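Local atomic coordinates of uncharacterized protein (Eubacterium rectale, PDB entry 5COZ), a protein that is of unknown function but has a YycH-like regulatory-protein domain and is probably a lipoprotein held at the outer side of the cell membrane. Residues 158-169 and 208-216; 237-245 and 255-263. All coordinates share one frame; numbering follows the deposited sequence. Where two conformers were deposited one is given.

Interaction 1 (158-169 and 208-216); sequences KQLMFMSAEEAE and QNDTYVFFM. With NA (sodium ion), chain B.
Y212, on strand 211-216, reaches into the loop that leads to helix 165-169, so the contact is helix-on-sheet packing with a tyrosine at its centre. The segment axes come within 10.0 Å at 53°. With CG anti to the carbonyl carbon (chi1 -73°), CB lifts the Y212 ring off the strand. CG and CD1 lie under L160 CD1, which sits over the centre of one face in a CH-pi contact, 3.7 Å from the Y212 ring centroid. CD2 touches A168 CB of the helix at 3.6 Å and also F162 CZ, the rings oblique to each other, while M163 CG packs against CE2. At the tip, OH accepts from L160 N and donates to M163 O at 2.7 Å, in the carbonyl plane; a tyrosine suits the place because its ring packs on apolar side chains while its hydroxyl serves two backbone groups of the loop. S164 is the N-cap, its OG accepting from E167 N, and Q159 OE1 takes A165 N. Small A168 lets F214 approach, F214 CZ ending 3.4 Å from E169 N. Farther along, L160 CD2 packs on D210, whose OD1 binds the sodium ion with Q208 OE1 and two waters; a third water accepts from M161 N and donates to D210 OD2. Q208 NE2 donates to the anti lone pair of D210 OD1, 2.9 Å away and 2° out of the Q208 amide plane.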
loop_
_atom_site.group_PDB
_atom_site.type_symbol
_atom_site.label_atom_id
_atom_site.label_comp_id
_atom_site.label_asym_id
_atom_site.label_seq_id
_atom_site.Cartn_x
_atom_site.Cartn_y
_atom_site.Cartn_z
ATOM N N LYS A 158 -19.782 4.019 -0.464
ATOM C CA LYS A 158 -20.786 3.782 0.582
ATOM C C LYS A 158 -20.388 4.482 1.893
ATOM O O LYS A 158 -19.225 4.496 2.288
ATOM C CB LYS A 158 -20.976 2.271 0.822
ATOM C CG LYS A 158 -22.055 1.934 1.863
ATOM C CD LYS A 158 -22.373 0.471 1.912
ATOM C CE LYS A 158 -23.378 0.166 3.015
ATOM N NZ LYS A 158 -23.812 -1.246 2.958
ATOM N N GLN A 159 -21.371 5.105 2.534
ATOM C CA GLN A 159 -21.175 5.751 3.823
ATOM C C GLN A 159 -21.755 4.862 4.890
ATOM O O GLN A 159 -22.948 4.559 4.835
ATOM C CB GLN A 159 -21.875 7.130 3.857
ATOM C CG GLN A 159 -21.522 8.015 2.660
ATOM C CD GLN A 159 -20.111 8.516 2.761
ATOM O OE1 GLN A 159 -19.727 9.144 3.762
ATOM N NE2 GLN A 159 -19.286 8.142 1.778
ATOM N N LEU A 160 -20.942 4.428 5.840
ATOM C CA LEU A 160 -21.441 3.584 6.931
ATOM C C LEU A 160 -22.241 4.441 7.884
ATOM O O LEU A 160 -22.167 5.679 7.812
ATOM C CB LEU A 160 -20.310 2.842 7.620
ATOM C CG LEU A 160 -19.538 1.902 6.671
ATOM C CD1 LEU A 160 -18.308 1.335 7.367
ATOM C CD2 LEU A 160 -20.445 0.742 6.156
HETATM N N MSE A 161 -23.059 3.818 8.738
HETATM C CA MSE A 161 -23.985 4.618 9.514
HETATM C C MSE A 161 -23.444 5.199 10.814
HETATM O O MSE A 161 -24.075 6.124 11.341
HETATM C CB MSE A 161 -25.249 3.827 9.800
HETATM C CG MSE A 161 -26.126 3.716 8.559
HETATM SE SE MSE A 161 -27.896 3.026 8.939
HETATM C CE MSE A 161 -27.391 1.214 9.031
ATOM N N PHE A 162 -22.302 4.718 11.320
ATOM C CA PHE A 162 -21.801 5.209 12.605
ATOM C C PHE A 162 -20.982 6.489 12.455
ATOM O O PHE A 162 -20.816 7.204 13.444
ATOM C CB PHE A 162 -20.993 4.122 13.326
ATOM C CG PHE A 162 -19.846 3.555 12.514
ATOM C CD1 PHE A 162 -18.576 4.125 12.581
ATOM C CD2 PHE A 162 -20.021 2.419 11.732
ATOM C CE1 PHE A 162 -17.515 3.585 11.840
ATOM C CE2 PHE A 162 -18.962 1.879 11.004
ATOM C CZ PHE A 162 -17.725 2.485 11.036
HETATM N N MSE A 163 -20.462 6.764 11.241
HETATM C CA MSE A 163 -19.725 7.992 10.961
HETATM C C MSE A 163 -19.526 8.112 9.457
HETATM O O MSE A 163 -19.470 7.106 8.742
HETATM C CB MSE A 163 -18.386 8.074 11.730
HETATM C CG MSE A 163 -17.265 7.242 11.114
HETATM SE SE MSE A 163 -15.720 6.988 12.259
HETATM C CE MSE A 163 -15.404 8.792 12.791
ATOM N N SER A 164 -19.452 9.356 8.975
ATOM C CA SER A 164 -19.264 9.582 7.548
ATOM C C SER A 164 -17.833 9.217 7.143
ATOM O O SER A 164 -16.927 9.173 7.996
ATOM C CB SER A 164 -19.544 11.037 7.183
ATOM O OG SER A 164 -18.538 11.871 7.743
ATOM N N ALA A 165 -17.622 9.000 5.846
ATOM C CA ALA A 165 -16.274 8.710 5.350
ATOM C C ALA A 165 -15.344 9.896 5.607
ATOM O O ALA A 165 -14.180 9.688 5.951
ATOM C CB ALA A 165 -16.325 8.396 3.874
ATOM N N GLU A 166 -15.888 11.136 5.493
ATOM C CA GLU A 166 -15.124 12.357 5.747
ATOM C C GLU A 166 -14.668 12.402 7.217
ATOM O O GLU A 166 -13.492 12.682 7.480
ATOM C CB GLU A 166 -15.957 13.594 5.373
ATOM C CG GLU A 166 -15.226 14.916 5.544
ATOM C CD GLU A 166 -16.062 16.166 5.340
ATOM O OE1 GLU A 166 -17.139 16.281 5.971
ATOM O OE2 GLU A 166 -15.604 17.062 4.594
ATOM N N GLU A 167 -15.572 12.113 8.177
ATOM C CA GLU A 167 -15.227 12.112 9.589
ATOM C C GLU A 167 -14.225 10.977 9.900
ATOM O O GLU A 167 -13.289 11.174 10.674
ATOM C CB GLU A 167 -16.483 12.012 10.462
ATOM C CG GLU A 167 -16.200 12.398 11.907
ATOM C CD GLU A 167 -17.367 12.394 12.878
ATOM O OE1 GLU A 167 -18.472 12.841 12.493
ATOM O OE2 GLU A 167 -17.153 12.016 14.052
ATOM N N ALA A 168 -14.408 9.805 9.268
ATOM C CA ALA A 168 -13.515 8.672 9.440
ATOM C C ALA A 168 -12.101 9.013 8.918
ATOM O O ALA A 168 -11.120 8.730 9.604
ATOM C CB ALA A 168 -14.087 7.459 8.704
ATOM N N GLU A 169 -12.037 9.716 7.777
ATOM C CA GLU A 169 -10.751 10.143 7.210
ATOM C C GLU A 169 -10.049 11.131 8.131
ATOM O O GLU A 169 -8.835 11.040 8.314
ATOM C CB GLU A 169 -10.933 10.743 5.821
ATOM C CG GLU A 169 -9.574 10.996 5.189
ATOM C CD GLU A 169 -9.557 11.481 3.761
ATOM O OE1 GLU A 169 -10.621 11.470 3.104
ATOM O OE2 GLU A 169 -8.454 11.828 3.284
ATOM N N GLN A 208 -20.132 -10.293 11.150
ATOM C CA GLN A 208 -19.610 -9.193 10.337
ATOM C C GLN A 208 -19.927 -7.866 11.050
ATOM O O GLN A 208 -21.054 -7.646 11.486
ATOM C CB GLN A 208 -20.204 -9.257 8.919
ATOM C CG GLN A 208 -19.725 -8.169 7.958
ATOM C CD GLN A 208 -20.543 -6.900 8.089
ATOM O OE1 GLN A 208 -21.783 -6.919 8.123
ATOM N NE2 GLN A 208 -19.853 -5.787 8.154
ATOM N N ASN A 209 -18.915 -7.001 11.179
ATOM C CA ASN A 209 -19.035 -5.677 11.795
ATOM C C ASN A 209 -18.634 -4.612 10.789
ATOM O O ASN A 209 -17.512 -4.674 10.274
ATOM C CB ASN A 209 -18.140 -5.580 13.040
ATOM C CG ASN A 209 -18.580 -6.486 14.147
ATOM O OD1 ASN A 209 -19.685 -6.348 14.671
ATOM N ND2 ASN A 209 -17.749 -7.464 14.481
ATOM N N ASP A 210 -19.523 -3.627 10.524
ATOM C CA ASP A 210 -19.225 -2.584 9.543
ATOM C C ASP A 210 -17.950 -1.841 9.932
ATOM O O ASP A 210 -17.855 -1.301 11.039
ATOM C CB ASP A 210 -20.405 -1.626 9.371
ATOM C CG ASP A 210 -21.600 -2.230 8.670
ATOM O OD1 ASP A 210 -21.530 -3.419 8.272
ATOM O OD2 ASP A 210 -22.604 -1.513 8.502
ATOM N N THR A 211 -16.980 -1.825 9.024
ATOM C CA THR A 211 -15.663 -1.254 9.294
ATOM C C THR A 211 -15.162 -0.474 8.094
ATOM O O THR A 211 -15.315 -0.924 6.951
ATOM C CB THR A 211 -14.701 -2.438 9.591
ATOM O OG1 THR A 211 -15.176 -3.173 10.732
ATOM C CG2 THR A 211 -13.262 -2.006 9.857
ATOM N N TYR A 212 -14.584 0.703 8.341
ATOM C CA TYR A 212 -13.850 1.422 7.302
ATOM C C TYR A 212 -12.391 1.015 7.388
ATOM O O TYR A 212 -11.873 0.936 8.506
ATOM C CB TYR A 212 -13.886 2.934 7.543
ATOM C CG TYR A 212 -15.180 3.643 7.267
ATOM C CD1 TYR A 212 -15.713 3.689 5.976
ATOM C CD2 TYR A 212 -15.821 4.360 8.267
ATOM C CE1 TYR A 212 -16.865 4.414 5.699
ATOM C CE2 TYR A 212 -16.960 5.115 7.995
ATOM C CZ TYR A 212 -17.475 5.147 6.707
ATOM O OH TYR A 212 -18.616 5.880 6.452
ATOM N N VAL A 213 -11.710 0.817 6.268
ATOM C CA VAL A 213 -10.272 0.544 6.271
ATOM C C VAL A 213 -9.593 1.577 5.402
ATOM O O VAL A 213 -9.856 1.636 4.196
ATOM C CB VAL A 213 -9.924 -0.882 5.789
ATOM C CG1 VAL A 213 -8.399 -1.075 5.671
ATOM C CG2 VAL A 213 -10.512 -1.937 6.723
ATOM N N PHE A 214 -8.709 2.377 5.999
ATOM C CA PHE A 214 -7.897 3.288 5.211
ATOM C C PHE A 214 -6.544 2.721 4.968
ATOM O O PHE A 214 -5.942 2.140 5.872
ATOM C CB PHE A 214 -7.693 4.621 5.947
ATOM C CG PHE A 214 -8.953 5.434 5.959
ATOM C CD1 PHE A 214 -9.892 5.286 6.980
ATOM C CD2 PHE A 214 -9.172 6.404 4.994
ATOM C CE1 PHE A 214 -11.063 6.059 6.988
ATOM C CE2 PHE A 214 -10.354 7.157 4.986
ATOM C CZ PHE A 214 -11.285 6.982 5.989
ATOM N N PHE A 215 -6.037 2.937 3.751
ATOM C CA PHE A 215 -4.639 2.738 3.427
ATOM C C PHE A 215 -4.035 4.095 3.288
ATOM O O PHE A 215 -4.454 4.862 2.437
ATOM C CB PHE A 215 -4.385 1.948 2.118
ATOM C CG PHE A 215 -4.563 0.457 2.119
ATOM C CD1 PHE A 215 -5.215 -0.194 3.170
ATOM C CD2 PHE A 215 -4.072 -0.309 1.070
ATOM C CE1 PHE A 215 -5.425 -1.591 3.127
ATOM C CE2 PHE A 215 -4.242 -1.701 1.052
ATOM C CZ PHE A 215 -4.908 -2.329 2.077
HETATM N N MSE A 216 -3.057 4.382 4.142
HETATM C CA MSE A 216 -2.271 5.613 4.029
HETATM C C MSE A 216 -0.880 5.222 3.615
HETATM O O MSE A 216 -0.468 4.084 3.810
HETATM C CB MSE A 216 -2.272 6.405 5.317
HETATM C CG MSE A 216 -3.673 6.492 5.862
HETATM SE SE MSE A 216 -3.736 7.391 7.520
HETATM C CE MSE A 216 -3.999 8.897 6.874
HETATM NA NA NA B . -23.387 -5.081 8.170
HETATM O O HOH W 1 -23.108 1.006 9.110
HETATM O O HOH W 2 -23.268 -5.596 10.399
HETATM O O HOH W 3 -24.799 -3.048 8.657
#

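Interaction 2 (237-245 and 255-263); sequences YANQENHLV and FLDIPPLYD
Antiparallel V245 and D257 form a hydrogen-bonded pair in the hairpin of strands 244-249 and 252-258, with V245 N giving to D257 O at 3.0 Å and D257 N to V245 O at 2.9 Å. The CB atoms of V245 and D257 stand side by side on one face of the sheet, and V245 CG1 packs on F255 CE1 at 3.9 Å; a beta-branched valine suits this extended site, and V213 and F215 of the neighbouring strand 211-220 pack beside it. On the other face, L244 CG lies anti to the backbone N (chi1 168°), which carries CD1 alongside I258 CG1. I258 also meets L79 and L83 of helix 73-87, so branched aliphatic groups fill the layer between sheet and helix.

Past D257 the pairing gives way to packing against two prolines. Lacking an N-H, P259 cannot donate to the facing chain; instead its ring lies against the backbone of H243, with CG 3.4 Å from H243 O. The flat amide of Q240 meets the P260 ring, its CD 3.4 Å from P260 CD. A water donates both to N242 OD1 and to P260 O, while N242 ND2 is held by P218 O and Y225 O. Farther on, Y237 OH and Y262 OH lie 3.3 Å apart, and both rings meet Y315 edge-to-face. The chemistry implies a change of grip: backbone hydrogen bonds fix the register at the hairpin, then proline rings and a shared water keep the diverging chains together where strand pairing has stopped.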
loop_
_atom_site.group_PDB
_atom_site.type_symbol
_atom_site.label_atom_id
_atom_site.label_comp_id
_atom_site.label_asym_id
_atom_site.label_seq_id
_atom_site.Cartn_x
_atom_site.Cartn_y
_atom_site.Cartn_z
ATOM N N TYR A 237 15.824 -7.499 -0.757
ATOM C CA TYR A 237 15.361 -7.931 0.561
ATOM C C TYR A 237 13.882 -8.285 0.464
ATOM O O TYR A 237 13.297 -8.156 -0.634
ATOM C CB TYR A 237 15.612 -6.824 1.611
ATOM C CG TYR A 237 14.684 -5.622 1.512
ATOM C CD1 TYR A 237 14.816 -4.695 0.481
ATOM C CD2 TYR A 237 13.693 -5.401 2.467
ATOM C CE1 TYR A 237 13.955 -3.605 0.371
ATOM C CE2 TYR A 237 12.839 -4.295 2.382
ATOM C CZ TYR A 237 12.974 -3.406 1.331
ATOM O OH TYR A 237 12.120 -2.337 1.210
ATOM N N ALA A 238 13.292 -8.823 1.552
ATOM C CA ALA A 238 11.879 -9.172 1.546
ATOM C C ALA A 238 11.049 -7.903 1.716
ATOM O O ALA A 238 10.553 -7.605 2.812
ATOM C CB ALA A 238 11.582 -10.190 2.645
ATOM N N ASN A 239 10.936 -7.113 0.623
ATOM C CA ASN A 239 10.176 -5.863 0.676
ATOM C C ASN A 239 8.688 -6.185 0.767
ATOM O O ASN A 239 8.255 -7.326 0.532
ATOM C CB ASN A 239 10.470 -4.992 -0.555
ATOM C CG ASN A 239 10.080 -5.672 -1.845
ATOM O OD1 ASN A 239 10.703 -6.675 -2.251
ATOM N ND2 ASN A 239 8.994 -5.223 -2.457
ATOM N N GLN A 240 7.920 -5.204 1.191
ATOM C CA GLN A 240 6.480 -5.388 1.263
ATOM C C GLN A 240 5.793 -4.120 0.863
ATOM O O GLN A 240 6.416 -3.053 0.806
ATOM C CB GLN A 240 6.029 -5.828 2.655
ATOM C CG GLN A 240 6.237 -4.781 3.690
ATOM C CD GLN A 240 6.180 -5.399 5.063
ATOM O OE1 GLN A 240 7.167 -5.969 5.549
ATOM N NE2 GLN A 240 5.034 -5.261 5.725
ATOM N N GLU A 241 4.479 -4.238 0.623
ATOM C CA GLU A 241 3.700 -3.093 0.197
ATOM C C GLU A 241 3.642 -2.035 1.281
ATOM O O GLU A 241 3.318 -2.316 2.451
ATOM C CB GLU A 241 2.289 -3.517 -0.177
ATOM C CG GLU A 241 2.255 -4.480 -1.363
ATOM C CD GLU A 241 0.949 -5.255 -1.455
ATOM O OE1 GLU A 241 -0.042 -4.691 -1.962
ATOM O OE2 GLU A 241 0.891 -6.370 -0.900
ATOM N N ASN A 242 4.007 -0.814 0.901
ATOM C CA ASN A 242 4.008 0.300 1.833
ATOM C C ASN A 242 2.596 0.838 2.058
ATOM O O ASN A 242 2.166 1.750 1.335
ATOM C CB ASN A 242 4.899 1.415 1.311
ATOM C CG ASN A 242 4.873 2.627 2.172
ATOM O OD1 ASN A 242 5.045 2.538 3.390
ATOM N ND2 ASN A 242 4.678 3.785 1.554
ATOM N N HIS A 243 1.894 0.305 3.043
ATOM C CA HIS A 243 0.614 0.877 3.430
ATOM C C HIS A 243 0.485 0.805 4.934
ATOM O O HIS A 243 0.750 -0.228 5.555
ATOM C CB HIS A 243 -0.645 0.254 2.719
ATOM C CG HIS A 243 -0.648 -1.242 2.601
ATOM N ND1 HIS A 243 -0.821 -1.863 1.370
ATOM C CD2 HIS A 243 -0.554 -2.202 3.551
ATOM C CE1 HIS A 243 -0.820 -3.161 1.610
ATOM N NE2 HIS A 243 -0.679 -3.421 2.902
ATOM N N LEU A 244 0.113 1.946 5.493
ATOM C CA LEU A 244 -0.258 2.085 6.907
ATOM C C LEU A 244 -1.781 1.822 6.916
ATOM O O LEU A 244 -2.555 2.565 6.267
ATOM C CB LEU A 244 0.094 3.509 7.391
ATOM C CG LEU A 244 -0.491 3.934 8.756
ATOM C CD1 LEU A 244 0.057 3.100 9.900
ATOM C CD2 LEU A 244 -0.211 5.470 9.030
ATOM N N VAL A 245 -2.205 0.702 7.562
ATOM C CA VAL A 245 -3.603 0.289 7.547
ATOM C C VAL A 245 -4.285 0.752 8.830
ATOM O O VAL A 245 -3.815 0.419 9.912
ATOM C CB VAL A 245 -3.731 -1.231 7.353
ATOM C CG1 VAL A 245 -5.213 -1.619 7.216
ATOM C CG2 VAL A 245 -2.957 -1.698 6.113
ATOM N N PHE A 255 -8.036 -1.593 14.179
ATOM C CA PHE A 255 -6.901 -2.273 13.566
ATOM C C PHE A 255 -5.935 -1.232 13.064
ATOM O O PHE A 255 -6.353 -0.287 12.393
ATOM C CB PHE A 255 -7.422 -3.152 12.401
ATOM C CG PHE A 255 -6.395 -4.013 11.714
ATOM C CD1 PHE A 255 -5.618 -3.502 10.681
ATOM C CD2 PHE A 255 -6.258 -5.353 12.047
ATOM C CE1 PHE A 255 -4.687 -4.312 10.019
ATOM C CE2 PHE A 255 -5.339 -6.165 11.369
ATOM C CZ PHE A 255 -4.583 -5.642 10.349
ATOM N N LEU A 256 -4.643 -1.368 13.418
ATOM C CA LEU A 256 -3.646 -0.401 13.038
ATOM C C LEU A 256 -2.385 -1.174 12.739
ATOM O O LEU A 256 -1.813 -1.783 13.649
ATOM C CB LEU A 256 -3.461 0.609 14.198
ATOM C CG LEU A 256 -2.747 1.915 13.932
ATOM C CD1 LEU A 256 -3.318 2.615 12.805
ATOM C CD2 LEU A 256 -2.906 2.844 15.124
ATOM N N ASP A 257 -2.007 -1.227 11.459
ATOM C CA ASP A 257 -0.838 -1.996 11.042
ATOM C C ASP A 257 0.176 -1.057 10.408
ATOM O O ASP A 257 -0.109 -0.399 9.391
ATOM C CB ASP A 257 -1.259 -3.107 10.059
ATOM C CG ASP A 257 -0.287 -4.273 9.931
ATOM O OD1 ASP A 257 0.692 -4.324 10.709
ATOM O OD2 ASP A 257 -0.568 -5.191 9.135
ATOM N N ILE A 258 1.352 -0.970 11.038
ATOM C CA ILE A 258 2.412 -0.084 10.588
ATOM C C ILE A 258 3.419 -0.890 9.809
ATOM O O ILE A 258 3.939 -1.873 10.325
ATOM C CB ILE A 258 3.094 0.622 11.777
ATOM C CG1 ILE A 258 2.055 1.339 12.705
ATOM C CG2 ILE A 258 4.186 1.628 11.289
ATOM C CD1 ILE A 258 2.726 2.013 13.925
ATOM N N PRO A 259 3.673 -0.492 8.555
ATOM C CA PRO A 259 4.660 -1.197 7.735
ATOM C C PRO A 259 6.081 -0.766 8.084
ATOM O O PRO A 259 6.262 0.190 8.866
ATOM C CB PRO A 259 4.288 -0.722 6.322
ATOM C CG PRO A 259 3.886 0.720 6.519
ATOM C CD PRO A 259 3.148 0.710 7.865
ATOM N N PRO A 260 7.108 -1.346 7.452
ATOM C CA PRO A 260 8.477 -0.850 7.686
ATOM C C PRO A 260 8.613 0.610 7.336
ATOM O O PRO A 260 8.076 1.087 6.316
ATOM C CB PRO A 260 9.333 -1.707 6.740
ATOM C CG PRO A 260 8.507 -2.974 6.551
ATOM C CD PRO A 260 7.100 -2.461 6.482
ATOM N N LEU A 261 9.349 1.352 8.204
ATOM C CA LEU A 261 9.570 2.776 8.024
ATOM C C LEU A 261 11.041 3.034 7.930
ATOM O O LEU A 261 11.854 2.181 8.304
ATOM C CB LEU A 261 8.939 3.642 9.123
ATOM C CG LEU A 261 7.415 3.533 9.288
ATOM C CD1 LEU A 261 6.952 4.393 10.477
ATOM C CD2 LEU A 261 6.674 3.945 7.984
ATOM N N TYR A 262 11.386 4.192 7.345
ATOM C CA TYR A 262 12.759 4.529 7.005
ATOM C C TYR A 262 13.071 5.952 7.359
ATOM O O TYR A 262 12.182 6.810 7.336
ATOM C CB TYR A 262 12.987 4.306 5.496
ATOM C CG TYR A 262 12.661 2.888 5.082
ATOM C CD1 TYR A 262 13.597 1.868 5.220
ATOM C CD2 TYR A 262 11.380 2.542 4.637
ATOM C CE1 TYR A 262 13.277 0.542 4.922
ATOM C CE2 TYR A 262 11.037 1.213 4.391
ATOM C CZ TYR A 262 11.999 0.220 4.500
ATOM O OH TYR A 262 11.722 -1.103 4.203
ATOM N N ASP A 263 14.335 6.210 7.717
ATOM C CA ASP A 263 14.811 7.547 8.077
ATOM C C ASP A 263 15.804 8.015 7.008
ATOM O O ASP A 263 16.808 7.357 6.764
ATOM C CB ASP A 263 15.473 7.543 9.476
ATOM C CG ASP A 263 15.768 8.928 10.030
ATOM O OD1 ASP A 263 14.947 9.806 9.851
ATOM O OD2 ASP A 263 16.861 9.122 10.610
HETATM O O HOH W 4 6.626 0.454 4.171
#

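Along the chain the two contacts follow in series, neither nesting in nor crossing the other. Interaction 1 closes first, bringing residues 158-169 back against 208-216 across a loop of 38 residues that includes strand 188-192. Interaction 2 opens later and closes a hairpin whose nine intervening residues are mostly strand. Their centres lie about 21 Å apart, yet they meet on the antiparallel sheet, where strands 211-220 and 244-249 are neighbours: M216 O probably accepts a hydrogen bond from L244 N, and V213 packs on V245. Helix 165-178 is thus tied through this sheet to the hairpin, whose second strand leads, through P259 and P260, to strand 262-272 of the mixed sheet.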